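Local coordinates for protein putative metal-dependent phosphoesterase (Bifidobacterium adolescentis ATCC 15703, PDB 3E0F) that probably hydrolyses phosphoester bonds of nucleotides or nucleic acids at a cluster of bound zinc and iron ions, and binds AMP, at residues A[29-34]-A[60-65]; A[50-55]-A[141-146]; A[77-82]-A[180-185]; A[124-129]-A[154-159]; A[205-210]-A[236-241]. All blocks are in the same frame, centred on the assembly; numbering follows the deposited sequence. Where two conformers were deposited one is given.

Contact 1 of 5, residues A[29-34]-A[60-65]; sequences TPRTLV and TEASEE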
# COMPACT_ATOMS: atom_id res chain seq x y z
N THR A 29 -2.10 -15.22 0.27
CA THR A 29 -2.22 -15.10 1.73
C THR A 29 -0.96 -14.54 2.40
O THR A 29 0.12 -14.50 1.79
CB THR A 29 -2.49 -16.43 2.36
OG1 THR A 29 -1.38 -17.28 2.09
CG2 THR A 29 -3.80 -17.08 1.77
N PRO A 30 -1.11 -14.00 3.63
CA PRO A 30 0.09 -13.60 4.38
C PRO A 30 1.11 -14.71 4.62
O PRO A 30 2.30 -14.44 4.69
CB PRO A 30 -0.50 -13.10 5.71
CG PRO A 30 -1.85 -12.59 5.35
CD PRO A 30 -2.34 -13.61 4.34
N ARG A 31 0.64 -15.95 4.77
CA ARG A 31 1.51 -17.12 4.88
C ARG A 31 2.35 -17.27 3.62
O ARG A 31 3.56 -17.45 3.70
CB ARG A 31 0.69 -18.40 5.10
CG ARG A 31 1.54 -19.63 5.46
CD ARG A 31 1.00 -20.92 4.84
NE ARG A 31 1.52 -22.09 5.54
CZ ARG A 31 2.67 -22.72 5.27
NH1 ARG A 31 3.00 -23.76 6.03
NH2 ARG A 31 3.47 -22.34 4.28
N THR A 32 1.70 -17.21 2.47
CA THR A 32 2.38 -17.33 1.16
C THR A 32 3.45 -16.25 0.98
O THR A 32 4.56 -16.56 0.54
CB THR A 32 1.38 -17.29 -0.01
OG1 THR A 32 0.59 -18.48 0.02
CG2 THR A 32 2.11 -17.19 -1.33
N LEU A 33 3.13 -15.01 1.34
CA LEU A 33 4.10 -13.89 1.34
C LEU A 33 5.33 -14.24 2.17
O LEU A 33 6.45 -14.14 1.68
CB LEU A 33 3.45 -12.58 1.86
CG LEU A 33 4.34 -11.35 2.14
CD1 LEU A 33 5.08 -10.86 0.89
CD2 LEU A 33 3.53 -10.21 2.72
N VAL A 34 5.11 -14.69 3.41
CA VAL A 34 6.23 -14.96 4.31
C VAL A 34 7.07 -16.12 3.77
O VAL A 34 8.30 -16.03 3.70
CB VAL A 34 5.79 -15.20 5.77
CG1 VAL A 34 6.97 -15.62 6.63
CG2 VAL A 34 5.16 -13.93 6.34
N THR A 60 1.97 -12.56 11.32
CA THR A 60 2.78 -12.84 12.51
C THR A 60 2.92 -14.34 12.75
O THR A 60 4.04 -14.80 12.96
CB THR A 60 2.17 -12.13 13.73
OG1 THR A 60 2.19 -10.73 13.48
CG2 THR A 60 2.95 -12.43 15.01
N GLU A 61 1.82 -15.08 12.71
CA GLU A 61 1.87 -16.54 12.85
C GLU A 61 2.83 -17.14 11.83
O GLU A 61 3.68 -17.94 12.19
CB GLU A 61 0.48 -17.20 12.67
CG GLU A 61 -0.56 -16.83 13.76
CD GLU A 61 -2.04 -16.90 13.28
OE1 GLU A 61 -2.31 -17.40 12.16
OE2 GLU A 61 -2.94 -16.45 14.05
N ALA A 62 2.70 -16.74 10.57
CA ALA A 62 3.52 -17.30 9.51
C ALA A 62 4.99 -16.95 9.76
O ALA A 62 5.88 -17.78 9.57
CB ALA A 62 3.05 -16.80 8.15
N SER A 63 5.25 -15.72 10.20
CA SER A 63 6.61 -15.29 10.47
C SER A 63 7.31 -16.15 11.53
O SER A 63 8.47 -16.48 11.39
CB SER A 63 6.59 -13.83 10.94
OG SER A 63 7.81 -13.48 11.55
N GLU A 64 6.58 -16.51 12.58
CA GLU A 64 7.08 -17.37 13.64
C GLU A 64 7.24 -18.83 13.18
O GLU A 64 8.19 -19.47 13.53
CB GLU A 64 6.16 -17.29 14.87
CG GLU A 64 6.13 -15.89 15.53
CD GLU A 64 5.05 -15.74 16.64
OE1 GLU A 64 4.13 -16.59 16.72
OE2 GLU A 64 5.12 -14.74 17.42
N GLU A 65 6.32 -19.35 12.38
CA GLU A 65 6.43 -20.73 11.94
C GLU A 65 7.53 -20.90 10.92
O GLU A 65 8.25 -21.89 10.95
CB GLU A 65 5.13 -21.23 11.34
CG GLU A 65 5.27 -22.65 10.76
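The methyl of Ala62 points toward helix 30-34 and lands on its backbone. Ala62 CB lies 3.6 Å from Arg31 CA. The first two side-chain carbons of Arg31 pass alongside the same methyl, at the limit of contact, and the chain runs on to the exposed side. Val34 comes from the next turn and also points across. Its CB is 4.0 Å from Ala62 CB, and its CG2 touches that methyl as well. The other branch, CG1, stands anti to the backbone N (chi1 174°). This carries it past the methyl to the backbone of the second helix, 3.8 Å from Ala62 O and 3.9 Å from Ser63 CA.

The two helix segments run 36° apart in direction, with axes 8.5 Å apart at closest approach. Such a short distance fits an alanine at the crossing, where Arg31 CA and Ala62 CA are 5.1 Å apart. Helices 30-39 and 56-66 follow successive parallel strands, 15-19 and 44-50, of the PHP fold. Leu68 packs on Val34, and its carbonyl O takes a hydrogen bond from Ser63 OG. No hydrogen bond links the two segments, so the helices meet here through van der Waals contact alone.

Contact 2 of 5, residues A[50-55]-A[141-146]; sequences HDTTAG and RTTIGR. With ZN (zinc ion), chain B; PO4 (phosphate ion), chain F.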
# COMPACT_ATOMS: atom_id res chain seq x y z
N HIS A 50 -3.92 -2.20 2.09
CA HIS A 50 -4.68 -0.97 2.10
C HIS A 50 -5.63 -0.88 3.27
O HIS A 50 -6.50 -1.73 3.42
CB HIS A 50 -5.51 -0.80 0.84
CG HIS A 50 -4.70 -0.75 -0.40
ND1 HIS A 50 -3.93 0.34 -0.73
CD2 HIS A 50 -4.49 -1.67 -1.37
CE1 HIS A 50 -3.32 0.11 -1.88
NE2 HIS A 50 -3.64 -1.11 -2.29
N ASP A 51 -5.40 0.16 4.09
CA ASP A 51 -6.34 0.67 5.09
C ASP A 51 -6.82 -0.40 6.03
O ASP A 51 -7.99 -0.46 6.35
CB ASP A 51 -7.49 1.41 4.38
CG ASP A 51 -6.97 2.52 3.44
OD1 ASP A 51 -6.41 3.53 3.91
OD2 ASP A 51 -7.05 2.36 2.21
N THR A 52 -5.90 -1.26 6.45
CA THR A 52 -6.26 -2.38 7.30
C THR A 52 -5.08 -3.00 8.01
O THR A 52 -3.93 -2.92 7.56
CB THR A 52 -6.97 -3.53 6.52
OG1 THR A 52 -7.47 -4.47 7.47
CG2 THR A 52 -6.02 -4.28 5.55
N THR A 53 -5.40 -3.64 9.13
CA THR A 53 -4.47 -4.50 9.83
C THR A 53 -5.01 -5.95 9.85
O THR A 53 -4.54 -6.76 10.64
CB THR A 53 -4.23 -4.00 11.27
OG1 THR A 53 -5.45 -4.08 12.00
CG2 THR A 53 -3.71 -2.54 11.27
N ALA A 54 -5.96 -6.29 8.98
CA ALA A 54 -6.65 -7.60 9.10
C ALA A 54 -5.70 -8.80 8.97
O ALA A 54 -5.89 -9.82 9.65
CB ALA A 54 -7.79 -7.71 8.11
N GLY A 55 -4.67 -8.65 8.14
CA GLY A 55 -3.72 -9.75 7.91
C GLY A 55 -2.55 -9.84 8.88
O GLY A 55 -1.69 -10.72 8.78
N ARG A 141 -13.16 -8.99 5.82
CA ARG A 141 -11.82 -8.56 6.17
C ARG A 141 -10.93 -8.12 5.00
O ARG A 141 -9.79 -7.71 5.22
CB ARG A 141 -11.12 -9.63 6.98
CG ARG A 141 -11.73 -9.72 8.38
CD ARG A 141 -10.94 -10.65 9.21
NE ARG A 141 -10.90 -11.95 8.57
CZ ARG A 141 -10.00 -12.89 8.81
NH1 ARG A 141 -9.04 -12.69 9.71
NH2 ARG A 141 -10.05 -14.04 8.15
N THR A 142 -11.45 -8.17 3.77
CA THR A 142 -10.77 -7.61 2.62
C THR A 142 -11.17 -6.14 2.43
O THR A 142 -12.34 -5.79 2.49
CB THR A 142 -11.06 -8.38 1.33
OG1 THR A 142 -10.55 -9.72 1.45
CG2 THR A 142 -10.42 -7.70 0.09
N THR A 143 -10.17 -5.29 2.24
CA THR A 143 -10.43 -3.92 1.79
C THR A 143 -10.76 -3.98 0.31
O THR A 143 -9.89 -4.30 -0.50
CB THR A 143 -9.22 -3.03 2.05
OG1 THR A 143 -8.90 -3.08 3.44
CG2 THR A 143 -9.54 -1.59 1.67
N ILE A 144 -12.04 -3.74 -0.00
CA ILE A 144 -12.59 -3.87 -1.35
C ILE A 144 -12.29 -2.60 -2.06
O ILE A 144 -12.24 -1.56 -1.44
CB ILE A 144 -14.12 -4.21 -1.37
CG1 ILE A 144 -14.39 -5.45 -0.48
CG2 ILE A 144 -14.62 -4.48 -2.81
CD1 ILE A 144 -15.85 -6.05 -0.51
N GLY A 145 -12.01 -2.70 -3.35
CA GLY A 145 -11.58 -1.57 -4.14
C GLY A 145 -11.56 -1.83 -5.64
O GLY A 145 -11.99 -2.86 -6.14
N ARG A 146 -11.06 -0.84 -6.35
CA ARG A 146 -10.89 -0.84 -7.80
C ARG A 146 -10.27 -2.14 -8.38
O ARG A 146 -10.75 -2.63 -9.38
CB ARG A 146 -10.00 0.36 -8.13
CG ARG A 146 -10.34 1.23 -9.29
CD ARG A 146 -9.62 2.57 -9.08
NE ARG A 146 -8.98 3.03 -10.29
CZ ARG A 146 -7.76 2.70 -10.69
NH1 ARG A 146 -7.00 1.90 -9.96
NH2 ARG A 146 -7.31 3.17 -11.84
ZN ZN B . -2.77 -2.06 -3.99
P PO4 F . -7.94 2.20 -5.17
O1 PO4 F . -7.44 1.60 -6.47
O2 PO4 F . -7.01 1.74 -4.04
O3 PO4 F . -7.97 3.69 -5.34
O4 PO4 F . -9.24 1.52 -4.85
O HOH W 1 -9.46 -5.19 5.38
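This contact belongs to the metal site of the PHP domain. It joins the loop that begins at the zinc ligand His50 to the loop that leads to Arg146, an AMP-binding residue. His50 NE2 binds the zinc ion at 2.1 Å, and Asp25 and His263 bind the same ion. On the backbone of His50, the carbonyl O accepts a hydrogen bond of 2.8 Å from Thr143 OG1. The donor lies nearly along the C=O axis, at a C=O...donor angle of 164°. The hydroxyl can do this because OG1 is anti to the carbonyl carbon of Thr143 (chi1 -57°).

Water 1 gives a hydrogen bond of 2.9 Å to Thr143 OG1 and a doubtfully short one to Arg141 O. The water is also hydrogen-bonded to Thr52 OG1, at 3.0 Å. Thr52 OG1 accepts from Ala54 N at 2.8 Å, which closes an ST turn. Ala54 CB rests 3.5 Å from Arg141 O. At the far end, Arg146 N makes a weak hydrogen bond of 3.3 Å to phosphate O4.

The first loop leaves strand 44-50 and leads into helix 56-66. The second lies between helices 129-133 and 146-155. Helix 97-121 flanks both: its Arg107 touches Thr52 and Thr143, and its Arg110 forms a salt bridge with Asp51.

Contact 3 of 5, residues A[77-82]-A[180-185]; sequences TAVDED and TPSPST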
# COMPACT_ATOMS: atom_id res chain seq x y z
N THR A 77 -4.27 5.41 1.85
CA THR A 77 -4.45 6.43 0.81
C THR A 77 -4.80 7.75 1.48
O THR A 77 -5.60 7.80 2.39
CB THR A 77 -5.53 6.09 -0.24
OG1 THR A 77 -5.38 4.73 -0.67
CG2 THR A 77 -5.42 7.07 -1.45
N ALA A 78 -4.17 8.80 0.99
CA ALA A 78 -4.30 10.14 1.52
C ALA A 78 -4.32 11.09 0.35
O ALA A 78 -4.07 10.66 -0.78
CB ALA A 78 -3.11 10.45 2.48
N VAL A 79 -4.62 12.36 0.62
CA VAL A 79 -4.60 13.41 -0.38
C VAL A 79 -3.91 14.66 0.16
O VAL A 79 -3.99 14.97 1.34
CB VAL A 79 -6.03 13.78 -0.81
CG1 VAL A 79 -6.01 14.85 -1.91
CG2 VAL A 79 -6.77 12.55 -1.28
N ASP A 80 -3.24 15.39 -0.73
CA ASP A 80 -2.57 16.63 -0.36
C ASP A 80 -2.78 17.57 -1.53
O ASP A 80 -2.20 17.37 -2.62
CB ASP A 80 -1.08 16.38 -0.09
CG ASP A 80 -0.38 17.55 0.55
OD1 ASP A 80 -0.66 18.71 0.18
OD2 ASP A 80 0.48 17.30 1.44
N GLU A 81 -3.63 18.58 -1.30
CA GLU A 81 -4.06 19.48 -2.36
C GLU A 81 -4.68 18.65 -3.46
O GLU A 81 -5.63 17.92 -3.19
CB GLU A 81 -2.91 20.39 -2.82
CG GLU A 81 -2.64 21.53 -1.80
CD GLU A 81 -1.19 21.96 -1.70
OE1 GLU A 81 -0.51 22.06 -2.75
OE2 GLU A 81 -0.73 22.21 -0.56
N ASP A 82 -4.17 18.71 -4.69
CA ASP A 82 -4.81 17.90 -5.73
C ASP A 82 -4.17 16.50 -5.83
O ASP A 82 -4.65 15.65 -6.59
CB ASP A 82 -4.82 18.64 -7.08
CG ASP A 82 -3.43 18.75 -7.73
OD1 ASP A 82 -2.65 19.66 -7.36
OD2 ASP A 82 -3.13 17.92 -8.64
N THR A 180 -12.55 8.20 -4.52
CA THR A 180 -12.80 7.94 -3.10
C THR A 180 -12.35 9.12 -2.26
O THR A 180 -11.24 9.60 -2.43
CB THR A 180 -11.98 6.73 -2.54
OG1 THR A 180 -11.99 5.64 -3.47
CG2 THR A 180 -12.57 6.25 -1.22
N PRO A 181 -13.18 9.55 -1.30
CA PRO A 181 -12.65 10.59 -0.41
C PRO A 181 -11.57 10.00 0.53
O PRO A 181 -11.68 8.84 0.93
CB PRO A 181 -13.88 11.06 0.37
CG PRO A 181 -14.83 9.92 0.32
CD PRO A 181 -14.55 9.15 -0.95
N SER A 182 -10.53 10.76 0.82
CA SER A 182 -9.41 10.26 1.61
C SER A 182 -9.04 11.31 2.61
O SER A 182 -9.24 12.47 2.36
CB SER A 182 -8.18 9.98 0.72
OG SER A 182 -8.55 9.57 -0.58
N PRO A 183 -8.45 10.90 3.74
CA PRO A 183 -7.97 11.89 4.68
C PRO A 183 -6.72 12.59 4.12
O PRO A 183 -6.06 12.08 3.20
CB PRO A 183 -7.63 11.05 5.92
CG PRO A 183 -7.29 9.74 5.39
CD PRO A 183 -8.15 9.53 4.19
N SER A 184 -6.44 13.78 4.64
CA SER A 184 -5.25 14.48 4.25
C SER A 184 -4.01 13.76 4.76
O SER A 184 -4.05 12.96 5.68
CB SER A 184 -5.26 15.94 4.73
OG SER A 184 -5.02 16.02 6.12
N THR A 185 -2.90 14.06 4.13
CA THR A 185 -1.62 13.50 4.51
C THR A 185 -1.28 13.94 5.92
O THR A 185 -0.64 13.22 6.64
CB THR A 185 -0.52 14.00 3.57
OG1 THR A 185 -0.68 15.41 3.41
CG2 THR A 185 -0.62 13.34 2.23
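A single beta bridge, Val79 with Ser184, ties the end of strand 70-80 to the loop that leads into helix 185-194. The directions of the two touching parts differ by 62°, so the loop crosses the strand steeply and pairs with it at one point only. Two backbone hydrogen bonds form the bridge. Val79 N donates to Pro183 O at 3.0 Å, and Thr185 N donates to Val79 O at 3.1 Å. The second donor sits above the carbonyl plane. Each acceptor also has a CA-H...O contact: Ala78 CA is 3.1 Å from Pro183 O, and Ser184 CA is 3.2 Å from Val79 O.

Side chains meet on both sides of this bridge. Thr185 OG1 stands between its own backbone N and carbonyl carbon (chi1 46°). From there it donates to Asp80 OD2 at 3.0 Å and meets the carboxylate from above its plane, 45° out. The two side chains cross at about a right angle. Thr185 CG2 turns instead to Ala78 CB, 3.8 Å away. In the conformer given, one of two, Val79 CG2 packs on Ser182 CB and OG; this contact is less certain. The Pro183 ring lays its CD against Thr77 O.

Asp80 has a second partner: its OD1 accepts from Gln218 NE2 of helix 216-225. The buried carboxylate therefore has a partner on each oxygen, which should hold its rotation. Ser184 N-caps helix 185-194. The bridge thus lies at the very start of that helix and probably helps to place it.

Contact 4 of 5, residues A[124-129]-A[154-159]; sequences DFPITW and VAAGVY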
# COMPACT_ATOMS: atom_id res chain seq x y z
N ASP A 124 -22.75 -1.42 -19.26
CA ASP A 124 -21.99 -1.64 -20.50
C ASP A 124 -21.17 -2.93 -20.51
O ASP A 124 -20.72 -3.37 -21.58
CB ASP A 124 -21.02 -0.47 -20.73
CG ASP A 124 -21.72 0.87 -20.92
OD1 ASP A 124 -22.87 0.92 -21.43
OD2 ASP A 124 -21.10 1.89 -20.58
N PHE A 125 -20.92 -3.51 -19.34
CA PHE A 125 -20.03 -4.66 -19.22
C PHE A 125 -20.75 -5.81 -18.50
O PHE A 125 -21.62 -5.58 -17.66
CB PHE A 125 -18.73 -4.29 -18.49
CG PHE A 125 -17.87 -3.33 -19.23
CD1 PHE A 125 -17.03 -3.76 -20.24
CD2 PHE A 125 -17.89 -1.98 -18.92
CE1 PHE A 125 -16.21 -2.85 -20.94
CE2 PHE A 125 -17.08 -1.07 -19.60
CZ PHE A 125 -16.25 -1.50 -20.61
N PRO A 126 -20.41 -7.05 -18.87
CA PRO A 126 -20.92 -8.23 -18.15
C PRO A 126 -20.32 -8.39 -16.76
O PRO A 126 -19.51 -9.26 -16.55
CB PRO A 126 -20.52 -9.40 -19.08
CG PRO A 126 -19.35 -8.90 -19.85
CD PRO A 126 -19.55 -7.41 -20.01
N ILE A 127 -20.73 -7.55 -15.82
CA ILE A 127 -20.15 -7.50 -14.48
C ILE A 127 -21.31 -7.27 -13.51
O ILE A 127 -22.20 -6.47 -13.78
CB ILE A 127 -19.14 -6.31 -14.37
CG1 ILE A 127 -18.31 -6.36 -13.10
CG2 ILE A 127 -19.83 -4.95 -14.32
CD1 ILE A 127 -17.58 -5.03 -12.86
N THR A 128 -21.29 -7.96 -12.39
CA THR A 128 -22.26 -7.72 -11.32
C THR A 128 -21.51 -7.56 -10.02
O THR A 128 -20.31 -7.82 -9.95
CB THR A 128 -23.27 -8.88 -11.19
OG1 THR A 128 -22.59 -10.07 -10.77
CG2 THR A 128 -23.99 -9.14 -12.50
N TRP A 129 -22.22 -7.14 -8.98
CA TRP A 129 -21.64 -7.05 -7.67
C TRP A 129 -21.13 -8.39 -7.19
O TRP A 129 -20.06 -8.47 -6.60
CB TRP A 129 -22.63 -6.47 -6.66
CG TRP A 129 -21.95 -6.17 -5.35
CD1 TRP A 129 -22.28 -6.66 -4.12
CD2 TRP A 129 -20.79 -5.37 -5.17
NE1 TRP A 129 -21.41 -6.19 -3.17
CE2 TRP A 129 -20.47 -5.40 -3.79
CE3 TRP A 129 -19.97 -4.63 -6.04
CZ2 TRP A 129 -19.38 -4.72 -3.26
CZ3 TRP A 129 -18.89 -3.94 -5.50
CH2 TRP A 129 -18.60 -3.99 -4.13
N VAL A 154 -11.51 -9.07 -15.77
CA VAL A 154 -10.61 -10.10 -16.28
C VAL A 154 -11.31 -11.47 -16.27
O VAL A 154 -11.25 -12.18 -17.25
CB VAL A 154 -9.29 -10.16 -15.51
CG1 VAL A 154 -8.47 -11.36 -15.94
CG2 VAL A 154 -8.49 -8.86 -15.70
N ALA A 155 -12.00 -11.80 -15.18
CA ALA A 155 -12.70 -13.07 -15.03
C ALA A 155 -13.86 -13.21 -16.00
O ALA A 155 -14.19 -14.33 -16.41
CB ALA A 155 -13.21 -13.24 -13.60
N ALA A 156 -14.49 -12.08 -16.33
CA ALA A 156 -15.55 -12.00 -17.35
C ALA A 156 -15.00 -11.95 -18.78
O ALA A 156 -15.76 -11.87 -19.75
CB ALA A 156 -16.45 -10.78 -17.10
N GLY A 157 -13.68 -11.96 -18.92
CA GLY A 157 -13.05 -11.94 -20.22
C GLY A 157 -13.09 -10.60 -20.95
O GLY A 157 -12.89 -10.57 -22.15
N VAL A 158 -13.32 -9.50 -20.24
CA VAL A 158 -13.30 -8.18 -20.87
C VAL A 158 -11.86 -7.74 -21.13
O VAL A 158 -11.58 -7.14 -22.18
CB VAL A 158 -14.01 -7.12 -20.00
CG1 VAL A 158 -13.93 -5.74 -20.66
CG2 VAL A 158 -15.47 -7.52 -19.77
N TYR A 159 -10.96 -8.02 -20.18
CA TYR A 159 -9.53 -7.69 -20.31
C TYR A 159 -8.65 -8.91 -20.00
O TYR A 159 -9.06 -9.82 -19.28
CB TYR A 159 -9.13 -6.54 -19.37
CG TYR A 159 -9.94 -5.28 -19.54
CD1 TYR A 159 -9.67 -4.39 -20.58
CD2 TYR A 159 -10.96 -4.96 -18.64
CE1 TYR A 159 -10.41 -3.22 -20.74
CE2 TYR A 159 -11.71 -3.79 -18.80
CZ TYR A 159 -11.43 -2.93 -19.85
OH TYR A 159 -12.17 -1.77 -19.99
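Phe125 has its CG anti to the carbonyl carbon (chi1 -66°), and this swings the ring across to Val158. There the CG1 branch of Val158, anti to its own backbone N (chi1 178°), comes obliquely onto the CD1-CE1 side of the ring. Phe125 CE1 is 3.7 Å from Val158 CG1. The two side chains cross at about a right angle. The other branch, CG2, turns to the proline ring and lies 4.1 Å from Pro126 CD.

Val158 also packs along its own chain. Its CG1 sits 3.5 Å above the plane of the Tyr159 ring, offset toward the rim. The same methyl thus lies between the phenylalanine and the tyrosine. Tyr159 OH reaches the end of the phenylalanine ring, at 4.1 Å from Phe125 CZ. Its hydrogen bonds lie elsewhere, with Asp168 OD2 and Ala169 N.

Helix 146-155 ends here in a Schellman motif. Gly157 follows it with positive phi (74°), and Gly157 N bonds back to Val154 O at 3.0 Å. The turn brings Ala156 and Val158 to face the same loop. Opposite them, Pro126 is the centre of an inverse gamma turn, with a weak bond from Ile127 N to Phe125 O. Pro126 O comes 3.5 Å from Ala156 CB. Pro126 CG is 4.4 Å from Ala156 CB, the limit of contact.

No hydrogen bond crosses between the two segments. The loop 124-129 joins helix 97-121 to helix 129-133, which Thr128 N-caps. Leu153 of helix 146-155 packs against Phe125, Val158 and Tyr159.

Contact 5 of 5, residues A[205-210]-A[236-241]; sequences GDPQRN and GNPPEQ
Gly205 meets the side chain of Asn237 directly. Gly205 N donates to Asn237 OD1 at 2.8 Å, but the N-H...acceptor angle is only 125° and the bond is weak. Gly205 O faces the proline ring that follows, 3.3 Å from Pro238 CD. The side chain of Gln241 lies over the same glycine, with its CG 3.7 Å from Gly205 O. Gly205 has no side chain, and its CA rests directly against Asn237 OD1 and Gln241 CB.

Next to it, the backbone of Asp206 lies on Gly236. Asp206 CA makes a CA-H...O contact of 3.3 Å with Gly236 O. The carboxylate has CG anti to the backbone N (chi1 -170°) and sits alongside Gly236, with OD2 3.6 Å from Gly236 CA. Water 2 bridges the two segments. It donates to Asp206 OD1 and, at a distance too short to be trusted in detail, to Gly236 O.

Asp206 OD1 also accepts from Gln208 N at 3.2 Å, which makes an Asx turn. That N-H comes from above the carboxylate plane, 41° out of it. The turn follows strand 198-202 and comes just after the iron ligand His203. The other segment follows strand 229-233 and starts helix 239-252, with Pro238 at the N-cap position.

Further out, Asn237 ND2 donates to Glu231 O and Val232 O of strand 229-233. This is consistent with the amide being held with OD1 toward Gly205. Gln241 OE1 is held by Arg244, and Leu213 packs on both Pro207 and Gln241.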
# COMPACT_ATOMS: atom_id res chain seq x y z
N GLY A 205 7.52 9.66 -6.33
CA GLY A 205 7.97 10.02 -7.66
C GLY A 205 7.18 9.44 -8.82
O GLY A 205 7.55 9.66 -9.95
N ASP A 206 6.08 8.74 -8.54
CA ASP A 206 5.31 7.99 -9.55
C ASP A 206 4.16 8.85 -10.18
O ASP A 206 3.15 9.13 -9.52
CB ASP A 206 4.78 6.69 -8.91
CG ASP A 206 4.17 5.72 -9.91
OD1 ASP A 206 4.00 6.06 -11.10
OD2 ASP A 206 3.86 4.59 -9.49
N PRO A 207 4.32 9.24 -11.47
CA PRO A 207 3.35 10.07 -12.21
C PRO A 207 2.21 9.29 -12.95
O PRO A 207 1.52 9.88 -13.80
CB PRO A 207 4.23 10.82 -13.22
CG PRO A 207 5.40 9.89 -13.50
CD PRO A 207 5.50 8.93 -12.32
N GLN A 208 2.04 7.99 -12.65
CA GLN A 208 0.78 7.28 -12.91
C GLN A 208 -0.19 7.63 -11.77
O GLN A 208 0.24 7.87 -10.62
CB GLN A 208 1.02 5.77 -13.02
CG GLN A 208 1.93 5.37 -14.17
N ARG A 209 -1.49 7.69 -12.10
CA ARG A 209 -2.55 8.11 -11.14
C ARG A 209 -2.73 9.63 -11.11
O ARG A 209 -3.81 10.14 -11.44
CB ARG A 209 -2.26 7.61 -9.71
N ASN A 210 -1.66 10.33 -10.72
CA ASN A 210 -1.68 11.80 -10.58
C ASN A 210 -1.30 12.59 -11.84
O ASN A 210 -0.41 12.22 -12.56
CB ASN A 210 -0.71 12.22 -9.47
CG ASN A 210 -1.24 11.91 -8.09
OD1 ASN A 210 -2.38 12.25 -7.76
ND2 ASN A 210 -0.39 11.29 -7.25
N GLY A 236 7.93 2.51 -9.78
CA GLY A 236 7.26 3.70 -10.28
C GLY A 236 8.04 5.01 -10.20
O GLY A 236 7.60 5.99 -10.78
N ASN A 237 9.16 5.04 -9.47
CA ASN A 237 9.98 6.25 -9.31
C ASN A 237 11.05 6.24 -10.34
O ASN A 237 11.98 5.48 -10.23
CB ASN A 237 10.70 6.31 -7.95
CG ASN A 237 9.78 6.60 -6.80
OD1 ASN A 237 8.69 7.15 -6.98
ND2 ASN A 237 10.21 6.22 -5.59
N PRO A 238 10.96 7.12 -11.35
CA PRO A 238 12.07 7.18 -12.30
C PRO A 238 13.40 7.69 -11.71
O PRO A 238 13.42 8.26 -10.63
CB PRO A 238 11.55 8.09 -13.40
CG PRO A 238 10.34 8.76 -12.84
CD PRO A 238 9.86 8.05 -11.67
N PRO A 239 14.52 7.47 -12.43
CA PRO A 239 15.83 7.90 -11.99
C PRO A 239 15.93 9.34 -11.47
O PRO A 239 16.56 9.55 -10.44
CB PRO A 239 16.71 7.72 -13.26
CG PRO A 239 16.06 6.64 -14.01
CD PRO A 239 14.57 6.75 -13.72
N GLU A 240 15.35 10.31 -12.19
CA GLU A 240 15.48 11.71 -11.80
C GLU A 240 14.72 12.00 -10.52
O GLU A 240 15.11 12.86 -9.71
CB GLU A 240 15.05 12.66 -12.93
CG GLU A 240 13.51 12.75 -13.26
CD GLU A 240 12.99 11.65 -14.21
OE1 GLU A 240 13.79 10.82 -14.70
OE2 GLU A 240 11.76 11.61 -14.45
N GLN A 241 13.63 11.27 -10.31
CA GLN A 241 12.88 11.39 -9.07
C GLN A 241 13.59 10.70 -7.91
O GLN A 241 13.54 11.20 -6.80
CB GLN A 241 11.46 10.88 -9.24
CG GLN A 241 10.61 11.80 -10.15
CD GLN A 241 10.35 13.17 -9.52
OE1 GLN A 241 10.20 13.26 -8.30
NE2 GLN A 241 10.38 14.22 -10.32
O HOH W 2 6.49 5.74 -12.96

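Overall arrangement
Contact 1 is buried and apolar, between two helices beside the sheet. Contact 4 is also largely apolar but lies at the surface, its centre about 25 Å from the centre of the chain. Contacts 2, 3 and 5 are partly buried and more polar: a hydroxyl and a water in contact 2, a backbone bridge in contact 3, a weak hydrogen bond to an asparagine side chain and a water in contact 5. Contact 2 holds a metal ligand; contacts 3 and 5 flank the metal site. Contact 1 uses helix 56-66, and contact 2 the loop leading into it. Contacts 2 and 4 lie at the two ends of helix 146-155. Contacts 3 and 5 touch at Asp82 and Asn210.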